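Formimidoylglutamase (Bacillus subtilis, PDB 3M1R) catalyses the manganese-dependent hydrolysis of N-formimidoyl-L-glutamate to L-glutamate and formamide, a step in the breakdown of histidine. Local coordinates at residues M246-Q251 with G263-D268; G256-G261 with I288-P293; G190-S195 with H212-I217. All blocks are in the same frame, centred on the assembly; numbering follows the deposited sequence.

Contact 1. Residues M246-Q251 with G263-D268; sequences MDVLDQ and GGLYTD. With CA (calcium ion), chain B.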
loop_
_atom_site.group_PDB
_atom_site.type_symbol
_atom_site.label_atom_id
_atom_site.label_comp_id
_atom_site.label_asym_id
_atom_site.label_seq_id
_atom_site.Cartn_x
_atom_site.Cartn_y
_atom_site.Cartn_z
HETATM N N MSE D 246 -10.289 4.603 -21.071
HETATM C CA MSE D 246 -10.816 3.780 -19.990
HETATM C C MSE D 246 -11.480 4.609 -18.904
HETATM O O MSE D 246 -12.251 4.080 -18.110
HETATM C CB MSE D 246 -9.726 2.862 -19.407
HETATM C CG MSE D 246 -9.269 1.758 -20.377
HETATM SE SE MSE D 246 -10.663 0.438 -20.868
HETATM C CE MSE D 246 -10.694 -0.522 -19.159
ATOM N N ASP D 247 -11.223 5.916 -18.878
ATOM C CA ASP D 247 -11.829 6.726 -17.828
ATOM C C ASP D 247 -13.306 7.012 -18.086
ATOM O O ASP D 247 -13.974 7.613 -17.251
ATOM C CB ASP D 247 -11.022 7.994 -17.496
ATOM C CG ASP D 247 -11.043 9.013 -18.608
ATOM O OD1 ASP D 247 -12.021 9.032 -19.412
ATOM O OD2 ASP D 247 -10.070 9.801 -18.666
ATOM N N VAL D 248 -13.821 6.527 -19.211
ATOM C CA VAL D 248 -15.266 6.494 -19.434
ATOM C C VAL D 248 -15.931 5.593 -18.379
ATOM O O VAL D 248 -17.108 5.742 -18.061
ATOM C CB VAL D 248 -15.596 5.964 -20.850
ATOM C CG1 VAL D 248 -15.469 4.426 -20.912
ATOM C CG2 VAL D 248 -16.982 6.395 -21.276
ATOM N N LEU D 249 -15.158 4.653 -17.839
ATOM C CA LEU D 249 -15.678 3.731 -16.843
ATOM C C LEU D 249 -15.758 4.415 -15.499
ATOM O O LEU D 249 -14.969 5.298 -15.199
ATOM C CB LEU D 249 -14.784 2.489 -16.709
ATOM C CG LEU D 249 -14.760 1.552 -17.907
ATOM C CD1 LEU D 249 -13.545 0.631 -17.841
ATOM C CD2 LEU D 249 -16.073 0.735 -18.016
ATOM N N ASP D 250 -16.727 3.984 -14.705
ATOM C CA ASP D 250 -16.920 4.451 -13.352
ATOM C C ASP D 250 -15.719 4.112 -12.484
ATOM O O ASP D 250 -15.110 3.035 -12.630
ATOM C CB ASP D 250 -18.164 3.791 -12.764
ATOM C CG ASP D 250 -18.563 4.384 -11.427
ATOM O OD1 ASP D 250 -19.300 5.399 -11.413
ATOM O OD2 ASP D 250 -18.146 3.833 -10.394
ATOM N N GLN D 251 -15.388 5.007 -11.553
ATOM C CA GLN D 251 -14.187 4.790 -10.740
ATOM C C GLN D 251 -14.204 3.437 -10.041
ATOM O O GLN D 251 -13.159 2.817 -9.868
ATOM C CB GLN D 251 -13.928 5.940 -9.752
ATOM C CG GLN D 251 -15.032 6.220 -8.754
ATOM C CD GLN D 251 -14.705 7.423 -7.881
ATOM O OE1 GLN D 251 -13.728 8.128 -8.124
ATOM N NE2 GLN D 251 -15.512 7.657 -6.864
ATOM N N GLY D 263 -20.276 8.078 -11.634
ATOM C CA GLY D 263 -21.203 8.386 -12.715
ATOM C C GLY D 263 -20.814 7.895 -14.100
ATOM O O GLY D 263 -21.245 8.463 -15.102
ATOM N N GLY D 264 -20.018 6.837 -14.170
ATOM C CA GLY D 264 -19.536 6.349 -15.451
ATOM C C GLY D 264 -20.077 4.997 -15.876
ATOM O O GLY D 264 -20.926 4.405 -15.213
ATOM N N LEU D 265 -19.578 4.505 -17.002
ATOM C CA LEU D 265 -19.983 3.211 -17.531
ATOM C C LEU D 265 -19.518 2.061 -16.624
ATOM O O LEU D 265 -18.535 2.190 -15.890
ATOM C CB LEU D 265 -19.377 3.008 -18.921
ATOM C CG LEU D 265 -19.931 3.714 -20.150
ATOM C CD1 LEU D 265 -19.222 3.133 -21.386
ATOM C CD2 LEU D 265 -21.444 3.494 -20.257
ATOM N N TYR D 266 -20.205 0.928 -16.682
ATOM C CA TYR D 266 -19.703 -0.257 -15.993
ATOM C C TYR D 266 -19.039 -1.167 -17.033
ATOM O O TYR D 266 -19.391 -1.106 -18.189
ATOM C CB TYR D 266 -20.824 -0.912 -15.173
ATOM C CG TYR D 266 -21.400 0.068 -14.141
ATOM C CD1 TYR D 266 -22.718 0.519 -14.220
ATOM C CD2 TYR D 266 -20.600 0.581 -13.118
ATOM C CE1 TYR D 266 -23.229 1.428 -13.288
ATOM C CE2 TYR D 266 -21.099 1.488 -12.186
ATOM C CZ TYR D 266 -22.411 1.907 -12.274
ATOM O OH TYR D 266 -22.895 2.813 -11.347
ATOM N N THR D 267 -18.030 -1.948 -16.648
ATOM C CA THR D 267 -17.219 -2.646 -17.645
ATOM C C THR D 267 -18.005 -3.597 -18.575
ATOM O O THR D 267 -17.766 -3.629 -19.768
ATOM C CB THR D 267 -16.032 -3.406 -17.014
ATOM O OG1 THR D 267 -15.330 -2.540 -16.120
ATOM C CG2 THR D 267 -15.063 -3.857 -18.108
ATOM N N ASP D 268 -18.942 -4.360 -18.032
ATOM C CA ASP D 268 -19.724 -5.287 -18.843
ATOM C C ASP D 268 -20.536 -4.558 -19.927
ATOM O O ASP D 268 -20.682 -5.052 -21.048
ATOM C CB ASP D 268 -20.623 -6.141 -17.953
ATOM C CG ASP D 268 -21.458 -5.313 -17.011
ATOM O OD1 ASP D 268 -22.387 -4.629 -17.487
ATOM O OD2 ASP D 268 -21.185 -5.346 -15.790
HETATM CA CA CA B . -11.140 10.898 -20.603
#

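Contact 2. Residues G256-G261 with I288-P293; sequences GCPAIG and IVEVDP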
loop_
_atom_site.group_PDB
_atom_site.type_symbol
_atom_site.label_atom_id
_atom_site.label_comp_id
_atom_site.label_asym_id
_atom_site.label_seq_id
_atom_site.Cartn_x
_atom_site.Cartn_y
_atom_site.Cartn_z
ATOM N N GLY D 256 -7.833 2.607 -11.763
ATOM C CA GLY D 256 -6.508 2.928 -12.255
ATOM C C GLY D 256 -6.426 3.934 -13.385
ATOM O O GLY D 256 -5.425 3.953 -14.093
ATOM N N CYS D 257 -7.463 4.748 -13.592
ATOM C CA CYS D 257 -7.368 5.830 -14.580
ATOM C C CYS D 257 -6.997 7.137 -13.881
ATOM O O CYS D 257 -7.490 7.415 -12.786
ATOM C CB CYS D 257 -8.691 6.020 -15.325
ATOM S SG CYS D 257 -9.267 4.546 -16.226
ATOM N N PRO D 258 -6.147 7.957 -14.516
ATOM C CA PRO D 258 -5.838 9.224 -13.846
ATOM C C PRO D 258 -7.092 9.993 -13.442
ATOM O O PRO D 258 -7.254 10.281 -12.256
ATOM C CB PRO D 258 -4.993 9.972 -14.890
ATOM C CG PRO D 258 -4.316 8.817 -15.681
ATOM C CD PRO D 258 -5.424 7.811 -15.795
ATOM N N ALA D 259 -7.985 10.288 -14.379
ATOM C CA ALA D 259 -9.171 11.069 -14.033
ATOM C C ALA D 259 -10.347 10.184 -13.623
ATOM O O ALA D 259 -11.178 9.848 -14.447
ATOM C CB ALA D 259 -9.566 12.004 -15.188
ATOM N N ILE D 260 -10.407 9.806 -12.348
ATOM C CA ILE D 260 -11.507 8.988 -11.829
ATOM C C ILE D 260 -12.604 9.872 -11.235
ATOM O O ILE D 260 -12.348 10.988 -10.790
ATOM C CB ILE D 260 -11.054 8.010 -10.707
ATOM C CG1 ILE D 260 -10.303 8.765 -9.613
ATOM C CG2 ILE D 260 -10.200 6.871 -11.257
ATOM C CD1 ILE D 260 -9.916 7.881 -8.450
ATOM N N GLY D 261 -13.821 9.337 -11.222
ATOM C CA GLY D 261 -14.966 9.946 -10.592
ATOM C C GLY D 261 -16.149 9.006 -10.734
ATOM O O GLY D 261 -16.101 8.045 -11.508
ATOM N N ILE D 288 -6.668 1.555 -26.809
ATOM C CA ILE D 288 -7.067 1.732 -25.428
ATOM C C ILE D 288 -6.113 2.707 -24.764
ATOM O O ILE D 288 -4.890 2.534 -24.820
ATOM C CB ILE D 288 -7.038 0.405 -24.697
ATOM C CG1 ILE D 288 -8.007 -0.558 -25.390
ATOM C CG2 ILE D 288 -7.378 0.598 -23.207
ATOM C CD1 ILE D 288 -7.916 -1.947 -24.853
ATOM N N VAL D 289 -6.672 3.755 -24.172
ATOM C CA VAL D 289 -5.849 4.753 -23.521
ATOM C C VAL D 289 -6.270 4.988 -22.081
ATOM O O VAL D 289 -7.346 4.564 -21.645
ATOM C CB VAL D 289 -5.863 6.110 -24.286
ATOM C CG1 VAL D 289 -5.204 5.968 -25.639
ATOM C CG2 VAL D 289 -7.293 6.641 -24.427
ATOM N N GLU D 290 -5.366 5.642 -21.357
ATOM C CA GLU D 290 -5.604 6.188 -20.031
ATOM C C GLU D 290 -5.653 5.152 -18.914
ATOM O O GLU D 290 -6.140 5.425 -17.824
ATOM C CB GLU D 290 -6.818 7.132 -20.035
ATOM C CG GLU D 290 -6.566 8.413 -20.850
ATOM C CD GLU D 290 -5.500 9.365 -20.224
ATOM O OE1 GLU D 290 -4.569 9.807 -20.937
ATOM O OE2 GLU D 290 -5.599 9.697 -19.025
ATOM N N VAL D 291 -5.100 3.974 -19.167
ATOM C CA VAL D 291 -4.847 3.043 -18.075
ATOM C C VAL D 291 -3.551 3.410 -17.348
ATOM O O VAL D 291 -2.503 3.554 -17.973
ATOM C CB VAL D 291 -4.776 1.604 -18.585
ATOM C CG1 VAL D 291 -4.386 0.641 -17.462
ATOM C CG2 VAL D 291 -6.113 1.219 -19.200
ATOM N N ASP D 292 -3.610 3.550 -16.026
ATOM C CA ASP D 292 -2.398 3.854 -15.269
ATOM C C ASP D 292 -2.155 2.799 -14.177
ATOM O O ASP D 292 -2.716 2.855 -13.088
ATOM C CB ASP D 292 -2.461 5.276 -14.695
ATOM C CG ASP D 292 -1.131 5.728 -14.050
ATOM O OD1 ASP D 292 -0.256 4.871 -13.789
ATOM O OD2 ASP D 292 -0.977 6.950 -13.798
ATOM N N PRO D 293 -1.306 1.829 -14.479
ATOM C CA PRO D 293 -1.003 0.751 -13.541
ATOM C C PRO D 293 -0.511 1.248 -12.178
ATOM O O PRO D 293 -0.763 0.550 -11.198
ATOM C CB PRO D 293 0.140 0.003 -14.234
ATOM C CG PRO D 293 0.044 0.384 -15.664
ATOM C CD PRO D 293 -0.503 1.747 -15.712
HETATM O O HOH W 1 -7.819 9.840 -17.106
#

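Contact 3. Residues G190-S195 with H212-I217; sequences GIREFS and HTMDMI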
loop_
_atom_site.group_PDB
_atom_site.type_symbol
_atom_site.label_atom_id
_atom_site.label_comp_id
_atom_site.label_asym_id
_atom_site.label_seq_id
_atom_site.Cartn_x
_atom_site.Cartn_y
_atom_site.Cartn_z
ATOM N N GLY D 190 -20.402 8.608 -23.622
ATOM C CA GLY D 190 -20.123 8.609 -22.191
ATOM C C GLY D 190 -19.748 9.950 -21.598
ATOM O O GLY D 190 -19.296 10.008 -20.444
ATOM N N ILE D 191 -19.936 11.030 -22.369
ATOM C CA ILE D 191 -19.558 12.378 -21.900
ATOM C C ILE D 191 -20.261 12.639 -20.568
ATOM O O ILE D 191 -21.479 12.525 -20.461
ATOM C CB ILE D 191 -19.920 13.480 -22.925
ATOM C CG1 ILE D 191 -19.123 13.302 -24.231
ATOM C CG2 ILE D 191 -19.681 14.848 -22.338
ATOM C CD1 ILE D 191 -17.612 13.258 -24.026
ATOM N N ARG D 192 -19.495 12.979 -19.543
ATOM C CA ARG D 192 -20.008 12.883 -18.183
ATOM C C ARG D 192 -20.246 14.253 -17.560
ATOM O O ARG D 192 -19.439 15.158 -17.721
ATOM C CB ARG D 192 -19.047 12.040 -17.326
ATOM C CG ARG D 192 -19.649 11.537 -16.020
ATOM C CD ARG D 192 -18.569 10.930 -15.141
ATOM N NE ARG D 192 -17.990 9.736 -15.759
ATOM C CZ ARG D 192 -17.021 9.010 -15.212
ATOM N NH1 ARG D 192 -16.519 9.359 -14.030
ATOM N NH2 ARG D 192 -16.557 7.930 -15.837
ATOM N N GLU D 193 -21.380 14.391 -16.876
ATOM C CA GLU D 193 -21.718 15.595 -16.115
ATOM C C GLU D 193 -20.609 15.964 -15.113
ATOM O O GLU D 193 -20.190 15.140 -14.310
ATOM C CB GLU D 193 -23.039 15.364 -15.377
ATOM C CG GLU D 193 -23.485 16.490 -14.467
ATOM C CD GLU D 193 -24.251 17.573 -15.203
ATOM O OE1 GLU D 193 -23.850 17.919 -16.337
ATOM O OE2 GLU D 193 -25.255 18.084 -14.648
ATOM N N PHE D 194 -20.138 17.209 -15.189
ATOM C CA PHE D 194 -19.065 17.748 -14.336
ATOM C C PHE D 194 -17.660 17.287 -14.712
ATOM O O PHE D 194 -16.720 17.537 -13.967
ATOM C CB PHE D 194 -19.314 17.517 -12.832
ATOM C CG PHE D 194 -20.475 18.286 -12.293
ATOM C CD1 PHE D 194 -21.574 17.630 -11.773
ATOM C CD2 PHE D 194 -20.487 19.669 -12.348
ATOM C CE1 PHE D 194 -22.655 18.340 -11.302
ATOM C CE2 PHE D 194 -21.566 20.381 -11.884
ATOM C CZ PHE D 194 -22.654 19.721 -11.358
ATOM N N SER D 195 -17.515 16.644 -15.868
ATOM C CA SER D 195 -16.191 16.299 -16.393
ATOM C C SER D 195 -15.685 17.244 -17.500
ATOM O O SER D 195 -14.597 17.038 -18.043
ATOM C CB SER D 195 -16.190 14.849 -16.913
ATOM O OG SER D 195 -16.518 13.945 -15.869
ATOM N N HIS D 212 -23.044 12.020 -26.889
ATOM C CA HIS D 212 -23.974 11.210 -26.108
ATOM C C HIS D 212 -23.540 11.131 -24.649
ATOM O O HIS D 212 -22.615 10.387 -24.298
ATOM C CB HIS D 212 -24.099 9.823 -26.732
ATOM C CG HIS D 212 -24.557 9.870 -28.155
ATOM N ND1 HIS D 212 -25.859 9.622 -28.525
ATOM C CD2 HIS D 212 -23.897 10.203 -29.288
ATOM C CE1 HIS D 212 -25.975 9.775 -29.831
ATOM N NE2 HIS D 212 -24.800 10.132 -30.319
ATOM N N THR D 213 -24.211 11.908 -23.805
ATOM C CA THR D 213 -23.879 11.958 -22.385
ATOM C C THR D 213 -24.213 10.651 -21.674
ATOM O O THR D 213 -24.875 9.765 -22.230
ATOM C CB THR D 213 -24.603 13.113 -21.679
ATOM O OG1 THR D 213 -26.008 12.839 -21.646
ATOM C CG2 THR D 213 -24.366 14.417 -22.427
HETATM N N MSE D 214 -23.698 10.525 -20.458
HETATM C CA MSE D 214 -24.012 9.413 -19.578
HETATM C C MSE D 214 -25.498 9.438 -19.279
HETATM O O MSE D 214 -26.116 8.391 -19.098
HETATM C CB MSE D 214 -23.225 9.543 -18.267
HETATM C CG MSE D 214 -21.778 9.052 -18.365
HETATM SE SE MSE D 214 -21.616 7.186 -18.973
HETATM C CE MSE D 214 -22.874 6.343 -17.753
ATOM N N ASP D 215 -26.068 10.643 -19.235
ATOM C CA ASP D 215 -27.478 10.812 -18.910
ATOM C C ASP D 215 -28.319 10.190 -20.015
ATOM O O ASP D 215 -29.257 9.431 -19.747
ATOM C CB ASP D 215 -27.826 12.302 -18.760
ATOM C CG ASP D 215 -28.824 12.573 -17.627
ATOM O OD1 ASP D 215 -28.369 12.801 -16.483
ATOM O OD2 ASP D 215 -30.053 12.576 -17.876
HETATM N N MSE D 216 -27.973 10.515 -21.260
HETATM C CA MSE D 216 -28.682 9.991 -22.429
HETATM C C MSE D 216 -28.519 8.481 -22.518
HETATM O O MSE D 216 -29.479 7.759 -22.786
HETATM C CB MSE D 216 -28.159 10.643 -23.711
HETATM C CG MSE D 216 -28.511 12.126 -23.851
HETATM SE SE MSE D 216 -27.335 13.075 -25.090
HETATM C CE MSE D 216 -27.670 11.998 -26.683
ATOM N N ILE D 217 -27.295 8.015 -22.280
ATOM C CA ILE D 217 -26.961 6.600 -22.371
ATOM C C ILE D 217 -27.732 5.820 -21.313
ATOM O O ILE D 217 -28.166 4.702 -21.553
ATOM C CB ILE D 217 -25.438 6.391 -22.207
ATOM C CG1 ILE D 217 -24.711 6.868 -23.458
ATOM C CG2 ILE D 217 -25.096 4.942 -21.946
ATOM C CD1 ILE D 217 -23.232 7.026 -23.270
#

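Contact 1. Residues M246-Q251 with G263-D268
Asp250 meets Gly263 and Gly264 through its carboxylate, while Leu249 and Leu265 form a single beta bridge whose hydrogen bonds are made by the residues flanking Leu249. Two backbone hydrogen bonds are involved: Leu265 N donates to Val248 O at 3.0 Å, and Asp250 N donates to Leu265 O at 2.8 Å, the latter almost straight. Gly264 sits where a side chain would run into Val248 O and Asp250 N, which accounts for the glycine.

The Asp250 side chain can be followed outward. Its CB lies 3.5 Å from Leu265 O and approaches Tyr266 CE2 obliquely. With CG anti to the backbone N (chi1 -171°), the carboxylate is carried out alongside the tyrosine ring, their planes 47° apart. At the tip, OD1 accepts from Gly264 N at 3.2 Å through its anti lone pair, almost straight at 175°, and more weakly from Gly263 N at 2.9 Å. OD2 turns instead to Ser252 OG. Without the carboxylate, as with an alanine in its place, Gly263 N and Gly264 N would probably lose the acceptor they share, and Ser252 OG its bond to OD2.

Apolar packing flanks the bridge. The Val248 and Leu265 side chains cross at a slant, CG2 to CD1 4.0 Å, and Leu249 CD2 rests 3.6 Å from Thr267 CA, where helix 267-278 begins. Asp247, in the 3-10 segment 246-248, takes no part in the bridge and binds a calcium ion with both carboxylate oxygens, OD1 at 2.4 Å; Asp153, His155 and Asp245 share that ion. The bridge thus closes the loop between strand 239-245 and helix 267-278 of an arginase-family fold just after a metal ligand, at a site inferred to hold manganese in the working enzyme.

Contact 2. Residues G256-G261 with I288-P293
The loop leading to helix 267-278 meets the chain leaving strand 283-289, close to the metal site of this arginase-family fold, and the two are joined by a main-chain hydrogen bond from Asp292 N to Gly256 O. It measures 2.7 Å, and the donor lies close to the extension of the carbonyl bond, with a C=O...N angle of 165°. Asp292 CB stands 3.3 Å from the same Gly256 O, so the carbonyl is met by both the amide and the side-chain root of one residue.

Further along, Glu290 O accepts a CA-H...O contact from Cys257 CA at 3.5 Å; Pro258 CD packs against the same oxygen at 3.2 Å. The positive phi of Glu290 (75°) marks the sharp change of direction just past the end of strand 283-289.

The Glu290 side chain, folded at chi2 (-68°), crosses the Pro258 ring at about a right angle, and its OE2 lies 3.7 Å from Pro258 CG. A water then extends the contact: it accepts from Ala259 N at 2.8 Å and donates to Glu290 OE2 at 2.9 Å. That amide belongs to the centre of an inverse gamma turn. Glu290 OE1 is held by Asn130 N, which places this carboxylate beside metal ligands as a probable second-shell group.

Arg298 of a second subunit makes hydrogen bonds to the carbonyls of Cys257 and Pro258. Within the chain, Cys257 packs on Thr301 of helix 300-318, Val291 lies against Ala60 of helix 60-69, and Glu290 touches Asp245 at the end of strand 239-245.

Contact 3. Residues G190-S195 with H212-I217
Ile191 and Thr213 form a parallel bridge, flanked by backbone hydrogen bonds that carry most of the pairing. Gly190 N donates to His212 O at 2.9 Å, nearly in line with the carbonyl (C=O...N 177°); Ile191 N makes a second, weak bond to the same oxygen. Past the bridge, Met214 N donates to Ile191 O at 3.0 Å, arriving 34° out of the carbonyl plane. Ile191 O also receives the Thr213 CA at 3.1 Å as a CA-H...O contact.

Packing comes second and centres on Gly190, at whose backbone angles (phi 102°) a CB would be jammed against the carbonyl O of the preceding residue. Ile217 CD1 presses on Gly190 N at 3.3 Å, and selenomethionine Met214, bent at chi2 and chi3, sets its CG 3.4 Å from Gly190 O and its SE 3.8 Å from Gly190 CA. Arg192 runs beside Met214 in the same direction, CG to CG at 4.0 Å; its guanidinium goes on to weak bonds with the carbonyls of Val248, Leu249 and Gly261.

Capping is the third kind. Thr213 OG1 accepts from Met216 N at 3.1 Å, closing the first turn of helix 214-220 directly after the strand.

Strands 186-191 and 210-213, joined through helix 198-206, form a beta-alpha-beta crossover at one edge of the chain's parallel sheet.

Overall arrangement
All three contacts are buried; the centres of contacts 2, 1 and 3 lie about 12, 15 and 20 Å from the centre of the chain, contact 3 at the sheet edge. Contacts 1 and 2 interleave along the chain and share the loop between strand 239-245 and helix 267-278, tied by probable hydrogen bonds from Met246 N to Val289 O and Gln251 N to Gly261 O. Contacts 2 and 3 reach the same parallel sheet, and Arg192 of contact 3 links weakly to carbonyls of both others. Contact 1 adds a carboxylate to its bridge, contact 2 relies on one main-chain hydrogen bond and a water, and contact 3 on strand pairing with a helix cap. Each touches the second subunit.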